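Local coordinates for protein gamma-glutamyl phosphate reductase (Thermotoga maritima, PDB 1O20) that probably catalyses the NADPH-dependent reduction of gamma-glutamyl phosphate to glutamate gamma-semialdehyde and phosphate, the second step in making proline from glutamate, at residues Arg36-Ala41 against Thr180-Ser185; Lys92-Val97 against Thr143-Leu148; Asn138-Thr143 against Ala168-Ile173; Leu210-Gly215 against Ala392-Ser397. All coordinates share one frame; numbering follows the deposited sequence.

Contact 1 of 4, residues Arg36-Ala41 against Thr180-Ser185; sequences REKNKA and TEIPES
Glu37 reaches from the first turn of its helix to the loop at Thr180-Ile182 and makes the one hydrogen bond between the two segments. The backbone N of Glu181 donates to Glu37 OE2 over 3.0 Å, with an N-H...O angle of 163°. The donor comes to the anti side of that oxygen and lies 28° out of the carboxylate plane. With CG anti to the helix N (chi1 -159°) and a bend at chi2, the acid folds over the loop, and its CG rests 3.9 Å from Ile182 CD1. The carboxylates of Glu37 and Glu181 lie stacked and nearly parallel, their OE1 atoms 4.5 Å apart; this like-charge approach is probably eased by the solvent around Glu181. Lys38 gives the contact only its aliphatic part, CG touching Ile182 CD1 at 4.2 Å, while its NZ forms a salt bridge with Asp102. Lys40, on the solvent-exposed side of the helix, lays its methylene chain near Thr180 CG2. Ala41 closes the row: its small side chain lets the loop come close, so that Thr180 CG2 sits 3.8 Å from Ala41 CA and Ile182 CG1 4.0 Å from Ala41 CB. Thr180 suits both tasks, because its methyl faces the helix while OG1 accepts from Ile182 N (3.0 Å) in an ST turn and also bonds to Leu177 O. The loop thus leads from helix 163-177 to strand 187-189 across the start of helix 35-51, and Ile182 is buried against Leu177 and against Leu30 of helix 15-30.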
# COMPACT_ATOMS: atom_id res chain seq x y z
N ARG A 36 21.12 -6.09 14.12
CA ARG A 36 22.01 -7.14 13.62
C ARG A 36 21.34 -8.51 13.60
O ARG A 36 21.41 -9.21 12.59
CB ARG A 36 23.30 -7.24 14.45
CG ARG A 36 24.27 -8.33 13.96
CD ARG A 36 25.56 -8.35 14.77
NE ARG A 36 26.36 -7.18 14.41
CZ ARG A 36 27.60 -6.91 14.85
NH1 ARG A 36 28.20 -7.71 15.71
NH2 ARG A 36 28.22 -5.82 14.42
N GLU A 37 20.66 -8.87 14.70
CA GLU A 37 19.94 -10.14 14.78
C GLU A 37 18.74 -10.19 13.81
O GLU A 37 18.54 -11.22 13.16
CB GLU A 37 19.49 -10.43 16.23
CG GLU A 37 19.19 -11.90 16.51
CD GLU A 37 20.40 -12.81 16.41
OE1 GLU A 37 21.55 -12.32 16.54
OE2 GLU A 37 20.21 -14.01 16.14
N LYS A 38 18.01 -9.09 13.65
CA LYS A 38 16.86 -9.07 12.75
C LYS A 38 17.34 -9.16 11.28
O LYS A 38 16.75 -9.89 10.50
CB LYS A 38 15.95 -7.84 12.99
CG LYS A 38 15.44 -7.68 14.45
CD LYS A 38 14.49 -6.48 14.64
CE LYS A 38 15.21 -5.13 14.61
NZ LYS A 38 14.35 -3.98 14.87
N ASN A 39 18.40 -8.45 10.93
CA ASN A 39 19.03 -8.53 9.61
C ASN A 39 19.57 -9.96 9.31
O ASN A 39 19.51 -10.43 8.17
CB ASN A 39 20.19 -7.57 9.49
CG ASN A 39 19.77 -6.14 9.28
OD1 ASN A 39 18.59 -5.84 9.02
ND2 ASN A 39 20.75 -5.22 9.43
N LYS A 40 20.13 -10.60 10.31
CA LYS A 40 20.61 -11.99 10.19
C LYS A 40 19.43 -12.93 9.85
O LYS A 40 19.53 -13.74 8.92
CB LYS A 40 21.26 -12.46 11.49
CG LYS A 40 22.07 -13.74 11.38
CD LYS A 40 22.47 -14.27 12.75
CE LYS A 40 22.94 -15.75 12.65
NZ LYS A 40 23.55 -16.26 13.92
N ALA A 41 18.32 -12.78 10.57
CA ALA A 41 17.08 -13.53 10.29
C ALA A 41 16.59 -13.31 8.85
O ALA A 41 16.24 -14.28 8.19
CB ALA A 41 16.00 -13.19 11.26
N THR A 180 18.47 -18.41 14.32
CA THR A 180 18.75 -17.18 15.03
C THR A 180 18.11 -17.20 16.43
O THR A 180 17.48 -18.18 16.83
CB THR A 180 18.20 -15.96 14.24
OG1 THR A 180 16.76 -15.92 14.35
CG2 THR A 180 18.43 -16.12 12.76
N GLU A 181 18.19 -16.05 17.10
CA GLU A 181 17.57 -15.83 18.39
C GLU A 181 16.15 -15.29 18.25
O GLU A 181 15.48 -15.06 19.22
CB GLU A 181 18.40 -14.84 19.22
CG GLU A 181 19.71 -15.43 19.73
CD GLU A 181 20.63 -14.40 20.39
OE1 GLU A 181 20.17 -13.26 20.73
OE2 GLU A 181 21.85 -14.75 20.55
N ILE A 182 15.74 -15.00 17.02
CA ILE A 182 14.38 -14.52 16.77
C ILE A 182 13.53 -15.77 16.77
O ILE A 182 13.78 -16.66 15.96
CB ILE A 182 14.28 -13.83 15.39
CG1 ILE A 182 15.34 -12.74 15.17
CG2 ILE A 182 12.90 -13.30 15.16
CD1 ILE A 182 15.29 -11.60 16.04
N PRO A 183 12.51 -15.84 17.62
CA PRO A 183 11.70 -17.05 17.73
C PRO A 183 11.00 -17.34 16.41
O PRO A 183 10.57 -16.46 15.66
CB PRO A 183 10.69 -16.72 18.82
CG PRO A 183 11.33 -15.63 19.58
CD PRO A 183 12.04 -14.81 18.57
N GLU A 184 10.89 -18.62 16.16
CA GLU A 184 10.27 -19.17 14.98
C GLU A 184 8.80 -18.73 14.94
O GLU A 184 8.25 -18.46 13.89
CB GLU A 184 10.36 -20.69 15.13
CG GLU A 184 10.10 -21.45 13.91
CD GLU A 184 10.20 -22.93 14.15
OE1 GLU A 184 10.23 -23.36 15.33
OE2 GLU A 184 10.23 -23.63 13.14
N SER A 185 8.21 -18.61 16.12
CA SER A 185 6.81 -18.20 16.28
C SER A 185 6.59 -16.68 16.10
O SER A 185 5.48 -16.17 16.27
CB SER A 185 6.26 -18.68 17.64
OG SER A 185 7.16 -18.32 18.68

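Contact 2 of 4, residues Lys92-Val97 against Thr143-Leu148; sequences KACETV and TTILAL
Ile145 carries most of the packing between the helices and meets three residues of 92-97, Ala93, Cys94 and Val97. Val97 CG2 lies 3.6 Å from Ile145 CD1, the two branched side chains crossing at a slant, and Val97 CG2 also meets Leu146 CD2 at 4.2 Å. Ile145 CG1 takes the position between its own backbone N and carbonyl carbon (chi1 63°), and from there the extended chain drives CD1 straight at the facing helix, while Ile145 CG2 is left to meet Cys94 SG at 4.0 Å. Ala93 CB lies 3.9 Å from Ile145 CD1; a side chain this small allows the isoleucine tip to come down onto the backbone. The second kind of contact is methyl against main chain: Ile145 CD1 is 3.5 Å from Ala93 O, and in return Val97 CG1 lies 3.6 Å from Ile145 O. Ala93 O already accepts from Val97 N within its own helix, so the methyl covers a carbonyl that has its hydrogen bond. The helices run almost parallel, their axes 9.9 Å apart and crossing at -17°, a shallow angle that keeps Cys94 beside Ile145 and Val97 beside Leu146. Beta-branched and small residues thus give a close joint built by van der Waals packing, without hydrogen bonds between the segments. Around it, Cys94 also packs on Ile42, Ile45 and Ala46 of helix 35-51, Leu146 reaches Ala392 and Ile394, and helix 138-149 lies on strand 154-157 through Thr143 and Thr144.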
# COMPACT_ATOMS: atom_id res chain seq x y z
N LYS A 92 15.67 -10.38 -3.43
CA LYS A 92 15.99 -8.99 -3.57
C LYS A 92 15.22 -8.11 -2.57
O LYS A 92 15.81 -7.19 -2.01
CB LYS A 92 15.72 -8.52 -5.01
CG LYS A 92 15.83 -7.00 -5.22
CD LYS A 92 16.30 -6.59 -6.63
CE LYS A 92 17.07 -5.24 -6.62
NZ LYS A 92 16.19 -4.04 -7.02
N ALA A 93 13.93 -8.38 -2.33
CA ALA A 93 13.18 -7.65 -1.30
C ALA A 93 13.84 -7.80 0.07
O ALA A 93 14.02 -6.81 0.77
CB ALA A 93 11.71 -8.11 -1.23
N CYS A 94 14.26 -9.01 0.42
CA CYS A 94 15.02 -9.21 1.66
C CYS A 94 16.28 -8.32 1.71
O CYS A 94 16.56 -7.68 2.74
CB CYS A 94 15.45 -10.67 1.80
SG CYS A 94 14.11 -11.84 1.99
N GLU A 95 17.03 -8.26 0.61
CA GLU A 95 18.28 -7.51 0.56
C GLU A 95 17.98 -6.01 0.68
O GLU A 95 18.68 -5.28 1.33
CB GLU A 95 19.06 -7.86 -0.74
CG GLU A 95 19.55 -9.32 -0.79
CD GLU A 95 20.02 -9.76 -2.20
OE1 GLU A 95 19.87 -8.94 -3.12
OE2 GLU A 95 20.55 -10.91 -2.40
N THR A 96 16.89 -5.56 0.08
CA THR A 96 16.49 -4.16 0.21
C THR A 96 16.19 -3.81 1.67
O THR A 96 16.73 -2.83 2.20
CB THR A 96 15.27 -3.87 -0.69
OG1 THR A 96 15.65 -4.03 -2.06
CG2 THR A 96 14.82 -2.41 -0.62
N VAL A 97 15.39 -4.65 2.33
CA VAL A 97 14.99 -4.42 3.72
C VAL A 97 16.21 -4.47 4.66
O VAL A 97 16.32 -3.62 5.54
CB VAL A 97 13.81 -5.40 4.13
CG1 VAL A 97 13.52 -5.34 5.58
CG2 VAL A 97 12.52 -5.04 3.34
N THR A 143 5.59 -8.75 3.49
CA THR A 143 5.06 -8.22 4.73
C THR A 143 5.85 -8.70 5.90
O THR A 143 6.13 -7.91 6.78
CB THR A 143 3.57 -8.55 4.89
OG1 THR A 143 3.35 -9.96 4.77
CG2 THR A 143 2.76 -7.91 3.76
N THR A 144 6.23 -9.99 5.88
CA THR A 144 7.02 -10.59 6.95
C THR A 144 8.31 -9.84 7.21
O THR A 144 8.63 -9.48 8.37
CB THR A 144 7.32 -12.06 6.61
OG1 THR A 144 6.11 -12.85 6.70
CG2 THR A 144 8.24 -12.66 7.64
N ILE A 145 9.03 -9.52 6.16
CA ILE A 145 10.34 -8.92 6.33
C ILE A 145 10.23 -7.49 6.78
O ILE A 145 11.07 -7.02 7.54
CB ILE A 145 11.24 -9.08 5.07
CG1 ILE A 145 10.64 -8.36 3.86
CG2 ILE A 145 11.55 -10.56 4.82
CD1 ILE A 145 11.52 -8.43 2.64
N LEU A 146 9.19 -6.78 6.34
CA LEU A 146 8.97 -5.45 6.84
C LEU A 146 8.60 -5.48 8.33
O LEU A 146 9.07 -4.64 9.09
CB LEU A 146 7.89 -4.77 6.05
CG LEU A 146 8.38 -4.19 4.73
CD1 LEU A 146 7.20 -3.80 3.86
CD2 LEU A 146 9.27 -2.95 4.94
N ALA A 147 7.75 -6.43 8.73
CA ALA A 147 7.38 -6.57 10.12
C ALA A 147 8.59 -6.92 10.99
O ALA A 147 8.84 -6.30 12.02
CB ALA A 147 6.30 -7.61 10.28
N LEU A 148 9.32 -7.95 10.61
CA LEU A 148 10.43 -8.40 11.42
C LEU A 148 11.47 -7.27 11.60
O LEU A 148 11.96 -7.08 12.71
CB LEU A 148 11.09 -9.64 10.80
CG LEU A 148 10.29 -10.97 10.77
CD1 LEU A 148 11.16 -12.09 10.24
CD2 LEU A 148 9.70 -11.31 12.09

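Contact 3 of 4, residues Asn138-Thr143 against Ala168-Ile173; sequences NVTVET and AIVSAI
Helical segments 138-143 and 168-173 run in roughly the same direction, 29° apart, with axes 10.0 Å from each other and the CA atoms of Thr140 and Ile169 separated by 7.5 Å. Ile169 CG2 is the centre of the joint: Val141 CG2 meets it at 3.6 Å and Thr140 CG2 at 3.7 Å. Val141 crosses Ile169 at about a right angle, whereas Thr140 comes to it obliquely. With OG1 of Thr140 beside the backbone N (chi1 -61°), CG2 falls anti to that N and is aimed across the contact, where it also touches Val170 CG2 at 3.9 Å. The hydroxyl is meanwhile bonded to Tyr133 OH and Asn166 OD1, which lets a threonine be buried here. Ile173 extends the apolar row one turn on, with CD1 4.3 Å from Val141 CG2. Branched apolar residues suit this seam, since Val141 and Ile169 are both covered in addition by Leu49 of helix 35-51. The arrangement is that of successive beta-alpha-beta crossovers, with helices 138-149 and 163-177 side by side on one face of the parallel sheet, as in the Rossmann-like coenzyme domain of aldehyde dehydrogenases.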
# COMPACT_ATOMS: atom_id res chain seq x y z
N ASN A 138 4.13 -13.77 -2.99
CA ASN A 138 5.20 -12.83 -2.62
C ASN A 138 4.85 -11.95 -1.42
O ASN A 138 5.75 -11.54 -0.68
CB ASN A 138 5.58 -11.91 -3.78
CG ASN A 138 4.38 -11.11 -4.30
OD1 ASN A 138 3.40 -11.70 -4.78
ND2 ASN A 138 4.44 -9.77 -4.20
N VAL A 139 3.56 -11.68 -1.24
CA VAL A 139 3.08 -10.83 -0.17
C VAL A 139 3.49 -11.44 1.15
O VAL A 139 3.81 -10.72 2.08
CB VAL A 139 1.56 -10.65 -0.26
CG1 VAL A 139 0.96 -10.07 1.02
CG2 VAL A 139 1.21 -9.78 -1.50
N THR A 140 3.52 -12.76 1.18
CA THR A 140 3.96 -13.51 2.35
C THR A 140 5.34 -13.09 2.85
O THR A 140 5.54 -12.86 4.03
CB THR A 140 3.93 -15.01 1.99
OG1 THR A 140 2.58 -15.39 1.65
CG2 THR A 140 4.31 -15.90 3.18
N VAL A 141 6.30 -13.04 1.95
CA VAL A 141 7.62 -12.56 2.28
C VAL A 141 7.69 -11.05 2.51
O VAL A 141 8.26 -10.60 3.53
CB VAL A 141 8.62 -12.96 1.19
CG1 VAL A 141 9.98 -12.27 1.39
CG2 VAL A 141 8.78 -14.50 1.19
N GLU A 142 7.11 -10.28 1.61
CA GLU A 142 7.21 -8.83 1.66
C GLU A 142 6.74 -8.29 3.00
O GLU A 142 7.42 -7.48 3.59
CB GLU A 142 6.41 -8.19 0.55
CG GLU A 142 7.02 -8.42 -0.81
CD GLU A 142 6.07 -8.08 -1.94
OE1 GLU A 142 5.00 -7.47 -1.64
OE2 GLU A 142 6.42 -8.43 -3.11
N THR A 143 5.59 -8.75 3.49
CA THR A 143 5.06 -8.22 4.73
C THR A 143 5.85 -8.70 5.90
O THR A 143 6.13 -7.91 6.78
CB THR A 143 3.57 -8.55 4.89
OG1 THR A 143 3.35 -9.96 4.77
CG2 THR A 143 2.76 -7.91 3.76
N ALA A 168 4.68 -23.55 2.10
CA ALA A 168 6.05 -23.83 1.79
C ALA A 168 6.95 -22.61 2.05
O ALA A 168 8.07 -22.77 2.55
CB ALA A 168 6.17 -24.28 0.32
N ILE A 169 6.49 -21.41 1.70
CA ILE A 169 7.25 -20.20 1.93
C ILE A 169 7.40 -20.00 3.46
O ILE A 169 8.52 -19.74 3.99
CB ILE A 169 6.59 -18.98 1.26
CG1 ILE A 169 6.77 -19.02 -0.27
CG2 ILE A 169 7.20 -17.73 1.78
CD1 ILE A 169 5.81 -18.19 -1.04
N VAL A 170 6.28 -20.13 4.17
CA VAL A 170 6.31 -19.91 5.63
C VAL A 170 7.23 -20.94 6.30
O VAL A 170 7.93 -20.62 7.26
CB VAL A 170 4.90 -19.93 6.26
CG1 VAL A 170 4.98 -20.03 7.82
CG2 VAL A 170 4.15 -18.66 5.88
N SER A 171 7.23 -22.15 5.78
CA SER A 171 8.09 -23.18 6.29
C SER A 171 9.56 -22.77 6.11
O SER A 171 10.35 -22.90 7.03
CB SER A 171 7.77 -24.53 5.64
OG SER A 171 8.70 -25.52 6.02
N ALA A 172 9.91 -22.26 4.94
CA ALA A 172 11.27 -21.76 4.69
C ALA A 172 11.68 -20.59 5.62
O ALA A 172 12.78 -20.56 6.13
CB ALA A 172 11.39 -21.38 3.29
N ILE A 173 10.77 -19.64 5.82
CA ILE A 173 10.98 -18.51 6.70
C ILE A 173 11.31 -18.99 8.12
O ILE A 173 12.27 -18.52 8.73
CB ILE A 173 9.70 -17.59 6.73
CG1 ILE A 173 9.53 -16.85 5.38
CG2 ILE A 173 9.76 -16.66 7.94
CD1 ILE A 173 8.14 -16.11 5.17

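Contact 4 of 4, residues Leu210-Gly215 against Ala392-Ser397; sequences LVIPRG and AEIGIS
Ile212 and Ile394 meet obliquely where strand 210-213 of the parallel sheet of a Rossmann-like domain, as in aldehyde dehydrogenases, faces the loop leading into strand 396-397. In the sheet this strand lies next to strand 129-132. Two pairs of like atoms touch: CD1 of Ile212 lies 3.9 Å from CD1 of Ile394, and the CG2 atoms of the same two residues are also 3.9 Å apart. Branched isoleucines suit this buried place because each offers two arms, and the delta and the gamma methyl each meet their counterpart. The main chains stay well separated, 8.0 Å between the CA atoms of Arg214 and Gly395, and are bridged mostly by side chains. Ile394 is further covered by Leu146 of helix 138-149.

Arg214, just beyond the strand, crosses Ile394 at a slant of its own. Its chain bends at chi2 (-62°) and again at chi3 (-72°), which curls the guanidinium back over the loop and brings Arg214 CD within 4.2 Å of Ile394 CG2. The flat group lays one face on the backbone: Ile394 O sits 2.9 Å above its plane and Gly395 CA 3.8 Å above it, each displaced toward the rim. Ile394 O is only 3.1 Å from Arg214 NE, yet the angle is too poor for a hydrogen bond, so the attraction is probably electrostatic. Gly395 has no side chain, and the guanidinium lies close over its CA. A single water completes the contact, accepting from Arg214 NH1 and from Ile396 N, 3.0 Å from each.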
# COMPACT_ATOMS: atom_id res chain seq x y z
N LEU A 210 -2.34 -4.41 15.24
CA LEU A 210 -2.62 -3.82 13.95
C LEU A 210 -3.06 -4.92 13.01
O LEU A 210 -2.51 -6.00 13.04
CB LEU A 210 -1.37 -3.19 13.36
CG LEU A 210 -1.44 -2.59 11.95
CD1 LEU A 210 -2.49 -1.50 11.93
CD2 LEU A 210 -0.11 -2.01 11.55
N VAL A 211 -4.04 -4.65 12.17
CA VAL A 211 -4.30 -5.50 11.01
C VAL A 211 -4.27 -4.68 9.74
O VAL A 211 -4.63 -3.48 9.75
CB VAL A 211 -5.62 -6.31 11.08
CG1 VAL A 211 -5.62 -7.26 12.23
CG2 VAL A 211 -6.83 -5.41 11.18
N ILE A 212 -3.79 -5.32 8.68
CA ILE A 212 -3.66 -4.71 7.38
C ILE A 212 -4.19 -5.68 6.35
O ILE A 212 -3.54 -6.66 6.01
CB ILE A 212 -2.20 -4.38 7.02
CG1 ILE A 212 -1.52 -3.54 8.13
CG2 ILE A 212 -2.19 -3.66 5.71
CD1 ILE A 212 -0.02 -3.32 7.89
N PRO A 213 -5.39 -5.41 5.86
CA PRO A 213 -5.96 -6.19 4.75
C PRO A 213 -5.35 -5.79 3.41
O PRO A 213 -5.11 -4.63 3.21
CB PRO A 213 -7.44 -5.81 4.78
CG PRO A 213 -7.51 -4.48 5.42
CD PRO A 213 -6.31 -4.37 6.33
N ARG A 214 -5.07 -6.76 2.55
CA ARG A 214 -4.55 -6.50 1.21
C ARG A 214 -5.36 -7.35 0.24
O ARG A 214 -5.86 -8.37 0.62
CB ARG A 214 -3.07 -6.87 1.15
CG ARG A 214 -2.14 -5.90 1.97
CD ARG A 214 -2.17 -4.47 1.45
NE ARG A 214 -1.46 -4.35 0.17
CZ ARG A 214 -1.62 -3.35 -0.72
NH1 ARG A 214 -2.48 -2.35 -0.50
NH2 ARG A 214 -0.91 -3.36 -1.85
N GLY A 215 -5.53 -6.93 -1.00
CA GLY A 215 -6.36 -7.66 -1.96
C GLY A 215 -7.56 -6.83 -2.37
O GLY A 215 -7.51 -5.60 -2.28
N ALA A 392 10.73 -0.04 0.57
CA ALA A 392 9.69 -1.04 0.46
C ALA A 392 8.49 -0.61 1.26
O ALA A 392 8.64 0.04 2.32
CB ALA A 392 10.21 -2.30 0.99
N GLU A 393 7.31 -1.04 0.82
CA GLU A 393 6.04 -0.72 1.48
C GLU A 393 5.15 -1.96 1.57
O GLU A 393 5.30 -2.93 0.81
CB GLU A 393 5.28 0.33 0.68
CG GLU A 393 4.74 -0.23 -0.64
CD GLU A 393 3.75 0.66 -1.36
OE1 GLU A 393 2.80 0.09 -2.00
OE2 GLU A 393 3.93 1.89 -1.33
N ILE A 394 4.17 -1.88 2.45
CA ILE A 394 3.07 -2.85 2.49
C ILE A 394 1.94 -2.41 1.62
O ILE A 394 1.26 -3.27 1.05
CB ILE A 394 2.56 -3.03 3.87
CG1 ILE A 394 3.68 -3.65 4.72
CG2 ILE A 394 1.24 -3.87 3.80
CD1 ILE A 394 3.26 -4.25 5.96
N GLY A 395 1.72 -1.11 1.51
CA GLY A 395 0.73 -0.55 0.60
C GLY A 395 0.50 0.91 0.92
O GLY A 395 1.19 1.45 1.77
N ILE A 396 -0.46 1.54 0.25
CA ILE A 396 -0.70 2.95 0.41
C ILE A 396 -1.88 3.16 1.30
O ILE A 396 -3.03 2.90 0.86
CB ILE A 396 -1.01 3.62 -0.90
CG1 ILE A 396 0.05 3.31 -1.98
CG2 ILE A 396 -1.19 5.12 -0.66
CD1 ILE A 396 1.36 4.01 -1.78
N SER A 397 -1.65 3.67 2.50
CA SER A 397 -2.76 4.03 3.36
C SER A 397 -3.50 5.31 2.87
O SER A 397 -2.86 6.31 2.55
CB SER A 397 -2.24 4.30 4.75
OG SER A 397 -3.22 5.01 5.47
O HOH W 1 -1.91 0.19 -2.05

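Contacts 2 and 3 are buried, with Ala93 alone partly exposed among their touching residues, and share helix 138-149, which packs by methyl groups against helix 84-99 on one part of its surface and helix 163-177 on another; Cys94 SG and Val141 CG1 connect the two joints. Contact 1 lies partly at the surface, about 25 Å between its centre and the chain's, and so mixes a carboxylate hydrogen bond with apolar packing; Lys38 CD reaches Leu148 O of contact 2 at 3.2 Å. Contact 4 is nearest the chain's centre and joins segments 177 residues apart, using water and a guanidinium face as well as isoleucines. Leu146 CD1 touches Ile394 CG1, joining it to contact 2.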